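Local coordinates for protein restriction endonuclease PacI (Pseudomonas alcaligenes, PDB 3M7K) that cuts DNA at a rare eight-base-pair target as an HNH restriction endonuclease with a beta-beta-alpha-metal active site, at residues Ala43-Trp54 against Gly99-Leu107. Residues are numbered along the deposited sequence; the frame is centred on the assembly and turned at random.
Sequences ANTFTKATFLAW and GYSPQNARL. With nucleotides of chain C.
Ala43 and Asn44 run beside Gly99 and Tyr100, and the backbones meet in a single beta bridge. Tyr100 N donates to Ala43 O at 2.9 Å, and Thr45 N returns a bond of the same length to Tyr100 O. The Asn44 CA lies 3.3 Å from Tyr100 O in a CA-H...O contact, while Asn44 OD1 accepts a weak bond from Phe46 N. Thr45 places OG1 between its backbone N and carbonyl carbon (chi1 62°), close against Ser101 CB. The ring of Phe46 is packed on two faces and an edge: Pro102 CD sits over the middle of one face, 3.9 Å from the ring centroid, in a CH-pi contact; Phe51 CD1 covers the opposite face, and Ala105 CB lies at the edge. One helical turn beyond Thr50, Trp54 extends its indole with CG anti to the backbone N (chi1 -180°), bringing CZ2 to 3.5 Å from Ala105 CB and CZ3 to 4.0 Å from Leu107 CD1. The contact thus joins helix 48-55 to strand 105-108 of the two-stranded hairpin whose other strand holds the magnesium ligand Asp92. Its chemistry is divided: two backbone bonds grip Tyr100 N and O at one end, and apolar packing of Phe46 and Trp54 against Pro102, Ala105 and Leu107 makes up the other. The Tyr100 side chain leads away to the DNA, where OH donates to OP2 of DT1 of chain C at 2.6 Å.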
ATOM      1  N   ALA A  43       7.059  18.809  11.119  1.00 50.95           N
ATOM      2  CA  ALA A  43       6.964  20.250  11.001  1.00 50.58           C
ATOM      3  C   ALA A  43       5.898  20.606   9.952  1.00 50.22           C
ATOM      4  O   ALA A  43       5.529  19.774   9.116  1.00 50.52           O
ATOM      5  CB  ALA A  43       8.320  20.836  10.631  1.00 50.94           C
ATOM      6  N   ASN A  44       5.376  21.826  10.048  1.00 49.68           N
ATOM      7  CA  ASN A  44       4.399  22.371   9.114  1.00 48.99           C
ATOM      8  C   ASN A  44       4.717  23.841   8.851  1.00 48.70           C
ATOM      9  O   ASN A  44       4.408  24.694   9.681  1.00 49.33           O
ATOM     10  CB  ASN A  44       2.982  22.248   9.688  1.00 48.73           C
ATOM     11  CG  ASN A  44       1.919  22.829   8.763  1.00 48.33           C
ATOM     12  OD1 ASN A  44       2.188  23.125   7.597  1.00 46.79           O
ATOM     13  ND2 ASN A  44       0.697  22.979   9.279  1.00 46.25           N
ATOM     14  N   THR A  45       5.328  24.133   7.702  1.00 48.03           N
ATOM     15  CA  THR A  45       5.643  25.513   7.343  1.00 47.84           C
ATOM     16  C   THR A  45       4.597  26.209   6.449  1.00 46.97           C
ATOM     17  O   THR A  45       4.714  27.418   6.203  1.00 47.31           O
ATOM     18  CB  THR A  45       7.079  25.673   6.756  1.00 48.23           C
ATOM     19  OG1 THR A  45       7.189  24.917   5.545  1.00 50.03           O
ATOM     20  CG2 THR A  45       8.137  25.195   7.753  1.00 48.41           C
ATOM     21  N   PHE A  46       3.574  25.479   5.979  1.00 45.64           N
ATOM     22  CA  PHE A  46       2.380  26.116   5.392  1.00 44.38           C
ATOM     23  C   PHE A  46       1.684  26.998   6.436  1.00 44.32           C
ATOM     24  O   PHE A  46       1.635  26.636   7.611  1.00 44.73           O
ATOM     25  CB  PHE A  46       1.331  25.080   4.971  1.00 44.27           C
ATOM     26  CG  PHE A  46       1.587  24.431   3.645  1.00 42.95           C
ATOM     27  CD1 PHE A  46       1.993  23.100   3.587  1.00 41.76           C
ATOM     28  CD2 PHE A  46       1.368  25.128   2.458  1.00 41.54           C
ATOM     29  CE1 PHE A  46       2.211  22.474   2.377  1.00 41.02           C
ATOM     30  CE2 PHE A  46       1.591  24.518   1.231  1.00 41.23           C
ATOM     31  CZ  PHE A  46       2.010  23.181   1.185  1.00 41.75           C
ATOM     32  N   THR A  47       1.145  28.137   6.006  1.00 43.14           N
ATOM     33  CA  THR A  47       0.071  28.811   6.744  1.00 42.63           C
ATOM     34  C   THR A  47      -1.223  28.437   6.045  1.00 42.01           C
ATOM     35  O   THR A  47      -1.193  27.953   4.905  1.00 41.42           O
ATOM     36  CB  THR A  47       0.186  30.345   6.719  1.00 42.61           C
ATOM     37  OG1 THR A  47       0.177  30.815   5.358  1.00 42.24           O
ATOM     38  CG2 THR A  47       1.438  30.810   7.460  1.00 42.97           C
ATOM     39  N   LYS A  48      -2.355  28.660   6.715  1.00 41.76           N
ATOM     40  CA  LYS A  48      -3.657  28.326   6.125  1.00 40.68           C
ATOM     41  C   LYS A  48      -3.826  29.013   4.764  1.00 40.10           C
ATOM     42  O   LYS A  48      -4.215  28.366   3.802  1.00 39.64           O
ATOM     43  CB  LYS A  48      -4.831  28.667   7.053  1.00 40.77           C
ATOM     44  CG  LYS A  48      -6.193  28.261   6.463  1.00 39.43           C
ATOM     45  CD  LYS A  48      -7.313  28.244   7.513  1.00 40.77           C
ATOM     46  CE  LYS A  48      -8.537  27.514   6.978  1.00 40.66           C
ATOM     47  NZ  LYS A  48      -9.770  27.774   7.802  1.00 42.15           N
ATOM     48  N   ALA A  49      -3.501  30.304   4.696  1.00 38.95           N
ATOM     49  CA  ALA A  49      -3.600  31.095   3.449  1.00 38.78           C
ATOM     50  C   ALA A  49      -2.748  30.553   2.274  1.00 38.54           C
ATOM     51  O   ALA A  49      -3.228  30.454   1.118  1.00 38.34           O
ATOM     52  CB  ALA A  49      -3.275  32.595   3.725  1.00 38.65           C
ATOM     53  N   THR A  50      -1.492  30.222   2.576  1.00 38.09           N
ATOM     54  CA  THR A  50      -0.631  29.632   1.559  0.50 38.02           C
ATOM     55  C   THR A  50      -1.121  28.228   1.187  1.00 37.70           C
ATOM     56  O   THR A  50      -1.119  27.873  -0.003  1.00 36.89           O
ATOM     57  CB  THR A  50       0.892  29.650   1.909  0.50 38.15           C
ATOM     58  OG1 THR A  50       1.617  28.988   0.863  0.50 38.50           O
ATOM     59  CG2 THR A  50       1.184  28.925   3.194  0.50 38.89           C
ATOM     60  N   PHE A  51      -1.582  27.454   2.167  1.00 37.49           N
ATOM     61  CA  PHE A  51      -2.123  26.127   1.860  1.00 37.80           C
ATOM     62  C   PHE A  51      -3.327  26.206   0.941  1.00 37.99           C
ATOM     63  O   PHE A  51      -3.417  25.438  -0.003  1.00 38.72           O
ATOM     64  CB  PHE A  51      -2.493  25.309   3.103  1.00 37.91           C
ATOM     65  CG  PHE A  51      -3.157  23.991   2.757  1.00 37.97           C
ATOM     66  CD1 PHE A  51      -2.413  22.941   2.217  1.00 38.35           C
ATOM     67  CD2 PHE A  51      -4.530  23.834   2.899  1.00 38.09           C
ATOM     68  CE1 PHE A  51      -3.042  21.730   1.862  1.00 38.23           C
ATOM     69  CE2 PHE A  51      -5.163  22.651   2.545  1.00 38.22           C
ATOM     70  CZ  PHE A  51      -4.419  21.595   2.026  1.00 38.43           C
ATOM     71  N   LEU A  52      -4.246  27.131   1.217  1.00 38.14           N
ATOM     72  CA  LEU A  52      -5.467  27.255   0.411  1.00 38.27           C
ATOM     73  C   LEU A  52      -5.148  27.656  -1.021  1.00 37.52           C
ATOM     74  O   LEU A  52      -5.776  27.141  -1.953  1.00 37.81           O
ATOM     75  CB  LEU A  52      -6.498  28.203   1.038  1.00 38.31           C
ATOM     76  CG  LEU A  52      -7.197  27.795   2.347  1.00 39.32           C
ATOM     77  CD1 LEU A  52      -8.202  28.881   2.734  1.00 41.76           C
ATOM     78  CD2 LEU A  52      -7.901  26.459   2.268  1.00 39.26           C
ATOM     79  N   ALA A  53      -4.157  28.528  -1.204  1.00 36.19           N
ATOM     80  CA  ALA A  53      -3.718  28.885  -2.555  1.00 35.80           C
ATOM     81  C   ALA A  53      -3.041  27.705  -3.242  1.00 35.52           C
ATOM     82  O   ALA A  53      -3.218  27.488  -4.441  1.00 35.41           O
ATOM     83  CB  ALA A  53      -2.780  30.111  -2.538  1.00 35.67           C
ATOM     84  N   TRP A  54      -2.243  26.965  -2.474  1.00 35.86           N
ATOM     85  CA  TRP A  54      -1.553  25.780  -2.975  1.00 35.52           C
ATOM     86  C   TRP A  54      -2.577  24.708  -3.365  1.00 35.39           C
ATOM     87  O   TRP A  54      -2.438  24.068  -4.421  1.00 35.90           O
ATOM     88  CB  TRP A  54      -0.562  25.283  -1.924  1.00 35.50           C
ATOM     89  CG  TRP A  54       0.230  24.061  -2.311  1.00 36.30           C
ATOM     90  CD1 TRP A  54       1.434  24.028  -2.977  1.00 36.80           C
ATOM     91  CD2 TRP A  54      -0.134  22.710  -2.064  1.00 35.64           C
ATOM     92  NE1 TRP A  54       1.835  22.725  -3.155  1.00 36.79           N
ATOM     93  CE2 TRP A  54       0.890  21.894  -2.604  1.00 37.37           C
ATOM     94  CE3 TRP A  54      -1.230  22.097  -1.434  1.00 36.41           C
ATOM     95  CZ2 TRP A  54       0.850  20.486  -2.530  1.00 37.90           C
ATOM     96  CZ3 TRP A  54      -1.267  20.698  -1.362  1.00 36.92           C
ATOM     97  CH2 TRP A  54      -0.230  19.912  -1.904  1.00 37.05           C
ATOM     98  N   GLY A  99       8.886  17.273   6.790  1.00 46.16           N
ATOM     99  CA  GLY A  99       7.534  17.670   7.163  1.00 45.00           C
ATOM    100  C   GLY A  99       6.690  18.224   6.015  1.00 44.56           C
ATOM    101  O   GLY A  99       7.031  18.078   4.833  1.00 44.26           O
ATOM    102  N   TYR A 100       5.578  18.853   6.376  1.00 44.01           N
ATOM    103  CA  TYR A 100       4.714  19.538   5.407  1.00 44.43           C
ATOM    104  C   TYR A 100       5.230  20.933   5.113  1.00 44.99           C
ATOM    105  O   TYR A 100       5.375  21.741   6.026  1.00 46.04           O
ATOM    106  CB  TYR A 100       3.300  19.667   5.952  1.00 43.63           C
ATOM    107  CG  TYR A 100       2.500  18.381   5.941  1.00 42.96           C
ATOM    108  CD1 TYR A 100       1.938  17.900   4.763  1.00 41.06           C
ATOM    109  CD2 TYR A 100       2.278  17.670   7.117  1.00 41.31           C
ATOM    110  CE1 TYR A 100       1.192  16.747   4.750  1.00 39.66           C
ATOM    111  CE2 TYR A 100       1.520  16.496   7.120  1.00 40.41           C
ATOM    112  CZ  TYR A 100       0.976  16.046   5.934  1.00 40.16           C
ATOM    113  OH  TYR A 100       0.230  14.883   5.913  1.00 39.28           O
ATOM    114  N   SER A 101       5.498  21.209   3.840  1.00 45.28           N
ATOM    115  CA  SER A 101       5.980  22.508   3.397  1.00 45.61           C
ATOM    116  C   SER A 101       5.662  22.663   1.917  1.00 45.65           C
ATOM    117  O   SER A 101       5.515  21.667   1.225  1.00 45.15           O
ATOM    118  CB  SER A 101       7.499  22.629   3.622  1.00 45.35           C
ATOM    119  OG  SER A 101       8.217  21.845   2.687  1.00 45.44           O
ATOM    120  N   PRO A 102       5.566  23.913   1.421  1.00 46.22           N
ATOM    121  CA  PRO A 102       5.405  24.129  -0.012  1.00 46.12           C
ATOM    122  C   PRO A 102       6.429  23.354  -0.854  1.00 45.97           C
ATOM    123  O   PRO A 102       6.063  22.757  -1.865  1.00 46.34           O
ATOM    124  CB  PRO A 102       5.622  25.646  -0.154  1.00 46.82           C
ATOM    125  CG  PRO A 102       5.045  26.193   1.133  1.00 47.46           C
ATOM    126  CD  PRO A 102       5.436  25.173   2.187  1.00 46.68           C
ATOM    127  N   GLN A 103       7.690  23.342  -0.425  1.00 45.35           N
ATOM    128  CA  GLN A 103       8.723  22.645  -1.188  0.50 45.37           C
ATOM    129  C   GLN A 103       8.566  21.123  -1.140  1.00 44.99           C
ATOM    130  O   GLN A 103       8.778  20.446  -2.165  1.00 45.15           O
ATOM    131  CB  GLN A 103      10.133  23.069  -0.748  0.50 45.62           C
ATOM    132  CG  GLN A 103      11.269  22.348  -1.490  0.50 46.45           C
ATOM    133  CD  GLN A 103      11.217  22.532  -3.003  0.50 47.13           C
ATOM    134  OE1 GLN A 103      10.856  23.599  -3.505  0.50 47.91           O
ATOM    135  NE2 GLN A 103      11.595  21.490  -3.734  0.50 46.72           N
ATOM    136  N   ASN A 104       8.160  20.586   0.006  1.00 43.79           N
ATOM    137  CA  ASN A 104       8.061  19.116   0.170  1.00 42.31           C
ATOM    138  C   ASN A 104       6.695  18.497  -0.153  1.00 41.75           C
ATOM    139  O   ASN A 104       6.547  17.276  -0.212  1.00 42.08           O
ATOM    140  CB  ASN A 104       8.477  18.749   1.593  1.00 41.99           C
ATOM    141  CG  ASN A 104       8.763  17.279   1.765  1.00 40.97           C
ATOM    142  OD1 ASN A 104       9.333  16.619   0.882  1.00 40.35           O
ATOM    143  ND2 ASN A 104       8.375  16.750   2.909  1.00 39.05           N
ATOM    144  N   ALA A 105       5.698  19.340  -0.361  1.00 40.95           N
ATOM    145  CA  ALA A 105       4.325  18.879  -0.572  1.00 39.54           C
ATOM    146  C   ALA A 105       4.082  18.514  -2.020  1.00 39.51           C
ATOM    147  O   ALA A 105       4.524  19.211  -2.946  1.00 38.71           O
ATOM    148  CB  ALA A 105       3.338  19.924  -0.137  1.00 39.05           C
ATOM    149  N   ARG A 106       3.336  17.432  -2.188  1.00 37.71           N
ATOM    150  CA  ARG A 106       2.896  16.954  -3.468  1.00 37.76           C
ATOM    151  C   ARG A 106       1.443  16.545  -3.259  1.00 36.45           C
ATOM    152  O   ARG A 106       1.123  15.924  -2.237  1.00 36.47           O
ATOM    153  CB  ARG A 106       3.750  15.727  -3.770  1.00 38.44           C
ATOM    154  CG  ARG A 106       3.668  15.255  -5.143  1.00 41.08           C
ATOM    155  CD  ARG A 106       5.037  14.804  -5.610  1.00 41.70           C
ATOM    156  NE  ARG A 106       4.818  14.234  -6.908  1.00 41.71           N
ATOM    157  CZ  ARG A 106       5.736  13.676  -7.675  1.00 41.42           C
ATOM    158  NH1 ARG A 106       7.004  13.612  -7.285  1.00 41.58           N
ATOM    159  NH2 ARG A 106       5.354  13.177  -8.836  1.00 41.38           N
ATOM    160  N   LEU A 107       0.551  16.869  -4.192  1.00 35.34           N
ATOM    161  CA  LEU A 107      -0.826  16.387  -4.081  1.00 34.37           C
ATOM    162  C   LEU A 107      -0.825  14.907  -4.393  1.00 32.94           C
ATOM    163  O   LEU A 107      -0.160  14.470  -5.342  1.00 33.07           O
ATOM    164  CB  LEU A 107      -1.729  17.114  -5.069  1.00 35.30           C
ATOM    165  CG  LEU A 107      -3.206  17.349  -4.820  1.00 37.68           C
ATOM    166  CD1 LEU A 107      -3.514  18.099  -3.506  1.00 38.74           C
ATOM    167  CD2 LEU A 107      -3.740  18.113  -6.037  1.00 39.45           C
TER
ATOM    168  OP3  DT C   1       0.903  10.634   7.949  1.00 31.98           O
ATOM    169  P    DT C   1       0.771  11.741   6.964  1.00 29.25           P
ATOM    170  OP1  DT C   1       1.871  12.038   6.056  1.00 28.11           O
ATOM    171  OP2  DT C   1       0.369  12.936   7.703  1.00 28.38           O
ATOM    172  O5'  DT C   1      -0.474  11.208   6.110  1.00 28.75           O
ATOM    173  C5'  DT C   1      -1.327  11.985   5.368  1.00 25.54           C
ATOM    174  C4'  DT C   1      -2.417  11.060   4.828  1.00 22.65           C
ATOM    175  O4'  DT C   1      -2.541   9.892   5.666  1.00 22.38           O
ATOM    176  C3'  DT C   1      -3.779  11.701   4.767  1.00 21.89           C
ATOM    177  O3'  DT C   1      -4.481  11.238   3.611  1.00 21.20           O
ATOM    178  C2'  DT C   1      -4.423  11.238   6.080  1.00 23.26           C
ATOM    179  C1'  DT C   1      -3.820   9.845   6.277  1.00 22.28           C
ATOM    180  N1   DT C   1      -3.650   9.548   7.706  1.00 24.83           N
ATOM    181  C2   DT C   1      -4.419   8.561   8.281  1.00 24.52           C
ATOM    182  O2   DT C   1      -5.237   7.898   7.677  1.00 24.18           O
ATOM    183  N3   DT C   1      -4.202   8.361   9.614  1.00 25.90           N
ATOM    184  C4   DT C   1      -3.311   9.048  10.420  1.00 26.09           C
ATOM    185  O4   DT C   1      -3.213   8.784  11.611  1.00 30.40           O
ATOM    186  C5   DT C   1      -2.525  10.072   9.770  1.00 25.74           C
ATOM    187  C7   DT C   1      -1.523  10.877  10.565  1.00 25.20           C
ATOM    188  C6   DT C   1      -2.729  10.276   8.449  1.00 24.51           C
TER